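Geranyltranstransferase (Enterococcus faecalis, PDB 3P8L) probably catalyses, with magnesium as cofactor, the condensation of isopentenyl diphosphate with geranyl diphosphate to form (2E,6E)-farnesyl diphosphate and diphosphate. Local coordinates at residues A[52-57]-A[187-192]; A[84-89]-A[157-162]. One frame throughout, in Å; residues are numbered along the deposited sequence. Where two conformers were deposited one is given.

Overall arrangement
After two earlier helices, 13-31 and 36-47, helix 53-64 brings residues 53-57, with Arg52 just before it. Helix 71-92 follows directly and carries residues 84-89. Sixty-seven residues separate 84-89 from 157-162, about two thirds of them helical; then the start of helix 158-167 closes interaction 2. Helix 175-200 comes next and returns to helix 53-64, which closes interaction 1 as the outer loop; the inner one lies within it. Two consecutive helices are paired with two later ones in the mainly helical fold. Interaction 1 lies near the centre of the chain, and interaction 2 reaches the second subunit. Their centres are about 12 Å apart. They meet where Arg54 packs on His84 and Leu189 on Met158.

Interaction 1 of 2, residues A[52-57]-A[187-192]; sequences RLRPLL and GALIEF
The guanidinium of Arg54 has the methyl CD1 of Ile190 over one face, 3.8 Å above its plane and offset toward the rim. Leu189 CD1 comes to the same group obliquely. The contact joins helices 53-64 and 175-200 inside the all-alpha isoprenoid synthase fold, to which this family of prenyl synthases belongs. The two helical segments run at 29° to each other, with their axes 9.5 Å apart. Arg54 and Ile190 have the nearest CA atoms, 6.4 Å apart.

The packing is apolar, and no hydrogen bond passes between the segments. Arg54 contributes the aliphatic part of its chain. Its CG lies beside the backbone N (chi1 -68°), and from there the chain extends to NE. This lays the chain across Ile190 at about a right angle. Arg54 CG is 3.9 Å from Ile190 CD1, and Arg54 CD is 4.1 Å from Leu189 CD1. The charged end of Arg54 continues toward helix 71-92, where the side chain also packs on Leu80 and His84.

Ile190 uses both branches. Its CG1 lies beside the backbone N (chi1 -59°) and carries CD1 to Arg54. Leu53 touches that methyl at longer range, CD2 to Ile190 CD1 being 4.4 Å, and also packs on Tyr218 and Phe222 of helix 205-230. Leu189 packs in addition on Ala153 of helix 139-153. One turn beyond Leu53, Leu57 CD1 touches the methyls of both branches, 3.9 Å from Ile190 CG2 and 4.0 Å from Ile190 CD1.

Interaction 2 of 2, residues A[84-89]-A[157-162]; sequences HTYSLI and GMVSGQ
Met158 meets Tyr86 and Ser87 through apolar and sulfur contacts. Its chain is extended to SD and then bends (chi3 64°), which turns the methyl CE to the tyrosine. Met158 CE sits 3.8 Å from Tyr86 CE2, oblique to the ring. Met158 SD lies against Ser87 CB at 3.5 Å. In one of its two conformers Gln162 extends beyond CG and brings NE2 to 3.6 Å from Ser87 CB. The phenol end also meets Val159, with Tyr86 OH 3.8 Å from Val159 CG2.

These contacts join helix 71-92 to the start of helix 158-167 in the all-alpha prenyl synthase fold. The axes of the segments 84-89 and 158-162 are 12.4 Å apart, so side chains bridge a wide spacing. The second subunit borders this region: Tyr86 packs on its Asp122, and Val159 on its Leu38.

No direct hydrogen bond crosses between the segments. A water lies 2.7 Å from Tyr86 OH and donates to Gln162 OE1. The second bond is unusually short, and Gln162 has two conformers, so this bridge is doubtful in detail. Internal to helix 71-92, Ser87 OG donates to His84 O at 2.8 Å with a C=O...OG angle of 130°. Leu88 N donates to the same carbonyl oxygen, and both donors arrive from the same face of its plane.

Interaction 1 of 2, residues A[52-57]-A[187-192]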
ATOM      1  N   ARG A  52      -7.308  18.833   3.430  1.00 38.56           N
ATOM      2  CA  ARG A  52      -5.981  18.385   3.896  1.00 38.09           C
ATOM      3  C   ARG A  52      -5.945  18.208   5.406  1.00 35.27           C
ATOM      4  O   ARG A  52      -4.927  18.488   6.067  1.00 39.92           O
ATOM      5  CB  ARG A  52      -4.869  19.348   3.431  1.00 38.06           C
ATOM      6  CG  ARG A  52      -4.851  19.594   1.922  1.00 37.43           C
ATOM      7  CD  ARG A  52      -4.113  18.479   1.227  1.00 36.84           C
ATOM      8  NE  ARG A  52      -3.908  18.772  -0.182  1.00 45.75           N
ATOM      9  CZ  ARG A  52      -4.295  17.992  -1.184  1.00 45.37           C
ATOM     10  NH1 ARG A  52      -4.895  16.816  -0.962  1.00 43.39           N
ATOM     11  NH2 ARG A  52      -4.058  18.386  -2.419  1.00 48.45           N
ATOM     12  N   LEU A  53      -7.078  17.768   5.940  1.00 35.97           N
ATOM     13  CA  LEU A  53      -7.290  17.617   7.367  1.00 34.72           C
ATOM     14  C   LEU A  53      -6.259  16.722   8.027  1.00 35.42           C
ATOM     15  O   LEU A  53      -5.723  17.071   9.088  1.00 36.87           O
ATOM     16  CB  LEU A  53      -8.705  17.098   7.654  1.00 38.68           C
ATOM     17  CG  LEU A  53      -9.052  16.805   9.119  1.00 43.43           C
ATOM     18  CD1 LEU A  53      -8.903  18.065   9.966  1.00 52.01           C
ATOM     19  CD2 LEU A  53     -10.456  16.220   9.259  1.00 53.61           C
ATOM     20  N   ARG A  54      -5.951  15.599   7.392  1.00 32.45           N
ATOM     21  CA  ARG A  54      -5.037  14.626   7.984  1.00 29.81           C
ATOM     22  C   ARG A  54      -3.565  15.096   8.137  1.00 37.83           C
ATOM     23  O   ARG A  54      -3.012  15.016   9.245  1.00 35.38           O
ATOM     24  CB  ARG A  54      -5.180  13.251   7.315  1.00 36.07           C
ATOM     25  CG  ARG A  54      -6.537  12.592   7.620  1.00 33.26           C
ATOM     26  CD  ARG A  54      -7.039  11.647   6.497  1.00 38.63           C
ATOM     27  NE  ARG A  54      -8.424  11.276   6.755  1.00 32.45           N
ATOM     28  CZ  ARG A  54      -9.486  12.029   6.471  1.00 35.39           C
ATOM     29  NH1 ARG A  54      -9.358  13.198   5.842  1.00 34.62           N
ATOM     30  NH2 ARG A  54     -10.699  11.590   6.796  1.00 38.73           N
ATOM     31  N   PRO A  55      -2.937  15.576   7.046  1.00 33.69           N
ATOM     32  CA  PRO A  55      -1.617  16.200   7.202  1.00 37.56           C
ATOM     33  C   PRO A  55      -1.645  17.438   8.107  1.00 34.81           C
ATOM     34  O   PRO A  55      -0.680  17.671   8.839  1.00 39.30           O
ATOM     35  CB  PRO A  55      -1.231  16.591   5.764  1.00 33.45           C
ATOM     36  CG  PRO A  55      -2.483  16.602   4.981  1.00 37.88           C
ATOM     37  CD  PRO A  55      -3.338  15.529   5.622  1.00 35.79           C
ATOM     38  N   LEU A  56      -2.737  18.204   8.070  1.00 32.81           N
ATOM     39  CA  LEU A  56      -2.913  19.336   8.973  1.00 36.79           C
ATOM     40  C   LEU A  56      -2.852  18.895  10.432  1.00 41.97           C
ATOM     41  O   LEU A  56      -2.149  19.516  11.223  1.00 39.52           O
ATOM     42  CB  LEU A  56      -4.184  20.158   8.679  1.00 33.39           C
ATOM     43  CG  LEU A  56      -4.331  21.470   9.476  1.00 38.85           C
ATOM     44  CD1 LEU A  56      -3.083  22.343   9.259  1.00 39.64           C
ATOM     45  CD2 LEU A  56      -5.611  22.255   9.157  1.00 37.35           C
ATOM     46  N   LEU A  57      -3.516  17.788  10.765  1.00 42.37           N
ATOM     47  CA  LEU A  57      -3.439  17.217  12.124  1.00 40.33           C
ATOM     48  C   LEU A  57      -2.028  16.811  12.550  1.00 36.52           C
ATOM     49  O   LEU A  57      -1.605  17.150  13.661  1.00 35.27           O
ATOM     50  CB  LEU A  57      -4.401  16.039  12.271  1.00 36.96           C
ATOM     51  CG  LEU A  57      -5.878  16.409  12.418  1.00 39.78           C
ATOM     52  CD1 LEU A  57      -6.716  15.152  12.220  1.00 40.77           C
ATOM     53  CD2 LEU A  57      -6.157  17.057  13.777  1.00 43.14           C
ATOM     54  N   GLY A 187     -11.896   7.027  11.754  1.00 45.05           N
ATOM     55  CA  GLY A 187     -11.146   7.203  12.997  1.00 39.82           C
ATOM     56  C   GLY A 187      -9.698   6.778  12.910  1.00 42.82           C
ATOM     57  O   GLY A 187      -8.820   7.453  13.454  1.00 40.56           O
ATOM     58  N   ALA A 188      -9.447   5.683  12.197  1.00 40.53           N
ATOM     59  CA  ALA A 188      -8.135   5.044  12.194  1.00 42.27           C
ATOM     60  C   ALA A 188      -7.011   5.922  11.644  1.00 37.11           C
ATOM     61  O   ALA A 188      -5.947   5.977  12.258  1.00 40.11           O
ATOM     62  CB  ALA A 188      -8.176   3.683  11.484  1.00 38.90           C
ATOM     63  N   LEU A 189      -7.248   6.611  10.520  1.00 39.10           N
ATOM     64  CA  LEU A 189      -6.234   7.511   9.929  1.00 42.83           C
ATOM     65  C   LEU A 189      -6.083   8.808  10.740  1.00 36.24           C
ATOM     66  O   LEU A 189      -5.014   9.405  10.754  1.00 36.50           O
ATOM     67  CB  LEU A 189      -6.568   7.881   8.462  1.00 39.42           C
ATOM     68  CG  LEU A 189      -6.526   6.881   7.296  1.00 40.76           C
ATOM     69  CD1 LEU A 189      -6.691   7.629   5.962  1.00 44.71           C
ATOM     70  CD2 LEU A 189      -5.235   6.067   7.278  1.00 35.65           C
ATOM     71  N   ILE A 190      -7.175   9.251  11.354  1.00 34.70           N
ATOM     72  CA  ILE A 190      -7.168  10.420  12.259  1.00 39.14           C
ATOM     73  C   ILE A 190      -6.296  10.065  13.460  1.00 42.35           C
ATOM     74  O   ILE A 190      -5.440  10.869  13.858  1.00 38.20           O
ATOM     75  CB  ILE A 190      -8.593  10.851  12.709  1.00 40.62           C
ATOM     76  CG1 ILE A 190      -9.479  11.206  11.502  1.00 42.06           C
ATOM     77  CG2 ILE A 190      -8.546  12.047  13.702  1.00 39.38           C
ATOM     78  CD1 ILE A 190      -8.948  12.293  10.623  1.00 47.77           C
ATOM     79  N   GLU A 191      -6.498   8.849  13.993  1.00 40.33           N
ATOM     80  CA  GLU A 191      -5.678   8.356  15.098  0.50 43.68           C
ATOM     81  C   GLU A 191      -4.209   8.273  14.703  1.00 46.62           C
ATOM     82  O   GLU A 191      -3.337   8.731  15.464  1.00 41.29           O
ATOM     83  CB  GLU A 191      -6.218   7.030  15.657  0.50 44.38           C
ATOM     84  CG  GLU A 191      -7.389   7.218  16.624  0.50 48.47           C
ATOM     85  CD  GLU A 191      -8.276   5.990  16.736  0.50 48.55           C
ATOM     86  OE1 GLU A 191      -7.981   4.985  16.057  0.50 57.07           O
ATOM     87  OE2 GLU A 191      -9.271   6.034  17.493  0.50 41.12           O
ATOM     88  N   PHE A 192      -3.931   7.744  13.502  1.00 40.90           N
ATOM     89  CA  PHE A 192      -2.560   7.750  12.998  1.00 36.85           C
ATOM     90  C   PHE A 192      -1.979   9.162  12.976  1.00 36.25           C
ATOM     91  O   PHE A 192      -0.818   9.349  13.342  1.00 40.48           O
ATOM     92  CB  PHE A 192      -2.420   7.132  11.589  1.00 34.16           C
ATOM     93  CG  PHE A 192      -1.021   7.242  11.044  1.00 35.84           C
ATOM     94  CD1 PHE A 192      -0.058   6.304  11.400  1.00 29.92           C
ATOM     95  CD2 PHE A 192      -0.642   8.321  10.233  1.00 28.43           C
ATOM     96  CE1 PHE A 192       1.237   6.409  10.916  1.00 32.80           C
ATOM     97  CE2 PHE A 192       0.654   8.445   9.775  1.00 36.20           C
ATOM     98  CZ  PHE A 192       1.601   7.477  10.119  1.00 33.62           C
TER

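Interaction 2 of 2, residues A[84-89]-A[157-162]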
ATOM      1  N   HIS A  84      -5.056   8.852   2.100  1.00 23.68           N
ATOM      2  CA  HIS A  84      -6.353   9.482   2.013  1.00 31.84           C
ATOM      3  C   HIS A  84      -6.843   9.684   0.552  1.00 26.81           C
ATOM      4  O   HIS A  84      -7.968   9.338   0.247  1.00 33.83           O
ATOM      5  CB  HIS A  84      -6.344  10.817   2.712  1.00 29.23           C
ATOM      6  CG  HIS A  84      -7.675  11.483   2.687  1.00 29.69           C
ATOM      7  ND1 HIS A  84      -8.807  10.875   3.180  1.00 30.49           N
ATOM      8  CD2 HIS A  84      -8.065  12.687   2.214  1.00 33.60           C
ATOM      9  CE1 HIS A  84      -9.839  11.684   3.028  1.00 33.23           C
ATOM     10  NE2 HIS A  84      -9.414  12.792   2.454  1.00 34.08           N
ATOM     11  N   THR A  85      -5.978  10.241  -0.301  1.00 28.89           N
ATOM     12  CA  THR A  85      -6.260  10.487  -1.729  1.00 31.14           C
ATOM     13  C   THR A  85      -6.538   9.172  -2.462  1.00 33.58           C
ATOM     14  O   THR A  85      -7.472   9.095  -3.255  1.00 30.88           O
ATOM     15  CB  THR A  85      -5.072  11.220  -2.444  1.00 34.89           C
ATOM     16  OG1 THR A  85      -4.734  12.412  -1.726  1.00 32.38           O
ATOM     17  CG2 THR A  85      -5.415  11.587  -3.908  1.00 28.47           C
ATOM     18  N   TYR A  86      -5.733   8.137  -2.199  1.00 29.99           N
ATOM     19  CA  TYR A  86      -5.985   6.834  -2.800  1.00 30.26           C
ATOM     20  C   TYR A  86      -7.378   6.346  -2.401  1.00 38.79           C
ATOM     21  O   TYR A  86      -8.136   5.913  -3.267  1.00 29.16           O
ATOM     22  CB  TYR A  86      -4.875   5.776  -2.510  1.00 27.99           C
ATOM     23  CG  TYR A  86      -5.336   4.559  -1.727  1.00 36.14           C
ATOM     24  CD1 TYR A  86      -6.139   3.590  -2.316  1.00 27.27           C
ATOM     25  CD2 TYR A  86      -4.976   4.375  -0.390  1.00 21.76           C
ATOM     26  CE1 TYR A  86      -6.612   2.491  -1.599  1.00 30.08           C
ATOM     27  CE2 TYR A  86      -5.426   3.264   0.334  1.00 24.93           C
ATOM     28  CZ  TYR A  86      -6.263   2.332  -0.281  1.00 33.75           C
ATOM     29  OH  TYR A  86      -6.708   1.215   0.388  1.00 29.71           O
ATOM     30  N   SER A  87      -7.736   6.454  -1.116  1.00 30.46           N
ATOM     31  CA  SER A  87      -8.984   5.840  -0.664  1.00 33.02           C
ATOM     32  C   SER A  87     -10.192   6.514  -1.356  1.00 34.27           C
ATOM     33  O   SER A  87     -11.174   5.843  -1.679  1.00 35.30           O
ATOM     34  CB  SER A  87      -9.124   5.920   0.864  1.00 24.30           C
ATOM     35  OG  SER A  87      -9.538   7.225   1.245  1.00 27.91           O
ATOM     36  N   LEU A  88     -10.077   7.819  -1.616  1.00 30.28           N
ATOM     37  CA  LEU A  88     -11.116   8.584  -2.314  1.00 35.06           C
ATOM     38  C   LEU A  88     -11.285   8.148  -3.771  1.00 35.71           C
ATOM     39  O   LEU A  88     -12.416   7.965  -4.229  1.00 38.06           O
ATOM     40  CB  LEU A  88     -10.846  10.085  -2.263  1.00 38.32           C
ATOM     41  CG  LEU A  88     -10.831  10.745  -0.885  1.00 40.59           C
ATOM     42  CD1 LEU A  88     -10.560  12.213  -1.082  1.00 37.91           C
ATOM     43  CD2 LEU A  88     -12.139  10.498  -0.086  1.00 38.13           C
ATOM     44  N   ILE A  89     -10.175   7.975  -4.481  1.00 28.36           N
ATOM     45  CA  ILE A  89     -10.194   7.456  -5.854  1.00 36.71           C
ATOM     46  C   ILE A  89     -10.954   6.117  -5.947  1.00 35.81           C
ATOM     47  O   ILE A  89     -11.830   5.930  -6.803  1.00 36.02           O
ATOM     48  CB  ILE A  89      -8.760   7.311  -6.427  1.00 39.86           C
ATOM     49  CG1 ILE A  89      -8.074   8.685  -6.526  1.00 29.08           C
ATOM     50  CG2 ILE A  89      -8.799   6.636  -7.802  1.00 34.58           C
ATOM     51  CD1 ILE A  89      -6.587   8.607  -6.963  1.00 30.43           C
ATOM     52  N   GLY A 157      -7.899  -1.552   9.873  1.00 43.15           N
ATOM     53  CA  GLY A 157      -8.461  -0.210   9.945  1.00 39.53           C
ATOM     54  C   GLY A 157      -9.331   0.131   8.763  1.00 43.07           C
ATOM     55  O   GLY A 157     -10.382  -0.516   8.548  1.00 40.89           O
ATOM     56  N   MET A 158      -8.878   1.131   7.994  1.00 37.29           N
ATOM     57  CA  MET A 158      -9.690   1.767   6.931  1.00 39.76           C
ATOM     58  C   MET A 158     -10.382   0.806   5.955  1.00 34.53           C
ATOM     59  O   MET A 158     -11.570   0.980   5.662  1.00 40.04           O
ATOM     60  CB  MET A 158      -8.867   2.819   6.158  1.00 35.81           C
ATOM     61  CG  MET A 158      -9.686   3.693   5.195  1.00 35.11           C
ATOM     62  SD  MET A 158      -8.636   4.772   4.169  1.00 27.39           S
ATOM     63  CE  MET A 158      -7.781   3.485   3.293  1.00 31.98           C
ATOM     64  N   VAL A 159      -9.651  -0.198   5.471  1.00 37.55           N
ATOM     65  CA  VAL A 159     -10.195  -1.111   4.467  1.00 44.75           C
ATOM     66  C   VAL A 159     -11.322  -1.968   5.053  1.00 39.91           C
ATOM     67  O   VAL A 159     -12.359  -2.113   4.420  1.00 38.79           O
ATOM     68  CB  VAL A 159      -9.113  -1.969   3.778  1.00 43.73           C
ATOM     69  CG1 VAL A 159      -9.757  -2.938   2.781  1.00 40.07           C
ATOM     70  CG2 VAL A 159      -8.136  -1.076   3.037  1.00 39.08           C
ATOM     71  N   SER A 160     -11.124  -2.491   6.268  1.00 36.78           N
ATOM     72  CA  SER A 160     -12.205  -3.186   7.001  1.00 42.56           C
ATOM     73  C   SER A 160     -13.396  -2.285   7.268  1.00 39.32           C
ATOM     74  O   SER A 160     -14.539  -2.722   7.163  1.00 46.50           O
ATOM     75  CB  SER A 160     -11.692  -3.781   8.311  1.00 37.52           C
ATOM     76  OG  SER A 160     -11.180  -5.078   8.078  1.00 40.15           O
ATOM     77  N   GLY A 161     -13.113  -1.019   7.578  1.00 40.79           N
ATOM     78  CA  GLY A 161     -14.145   0.016   7.744  1.00 36.51           C
ATOM     79  C   GLY A 161     -14.968   0.293   6.494  1.00 44.35           C
ATOM     80  O   GLY A 161     -16.195   0.436   6.582  1.00 39.06           O
ATOM     81  N   GLN A 162     -14.294   0.394   5.339  1.00 42.72           N
ATOM     82  CA  GLN A 162     -14.959   0.612   4.056  0.50 41.16           C
ATOM     83  C   GLN A 162     -15.868  -0.582   3.741  1.00 41.15           C
ATOM     84  O   GLN A 162     -16.998  -0.411   3.255  1.00 44.37           O
ATOM     85  CB  GLN A 162     -13.926   0.846   2.929  0.50 39.70           C
ATOM     86  CG  GLN A 162     -13.165   2.194   3.030  0.50 36.48           C
ATOM     87  CD  GLN A 162     -12.053   2.379   1.987  0.50 44.39           C
ATOM     88  OE1 GLN A 162     -11.370   1.434   1.606  0.50 39.36           O
ATOM     89  NE2 GLN A 162     -11.852   3.614   1.558  0.50 52.52           N
TER
HETATM   90  O   HOH W   1      -9.369   1.182   0.076  1.00 41.35           O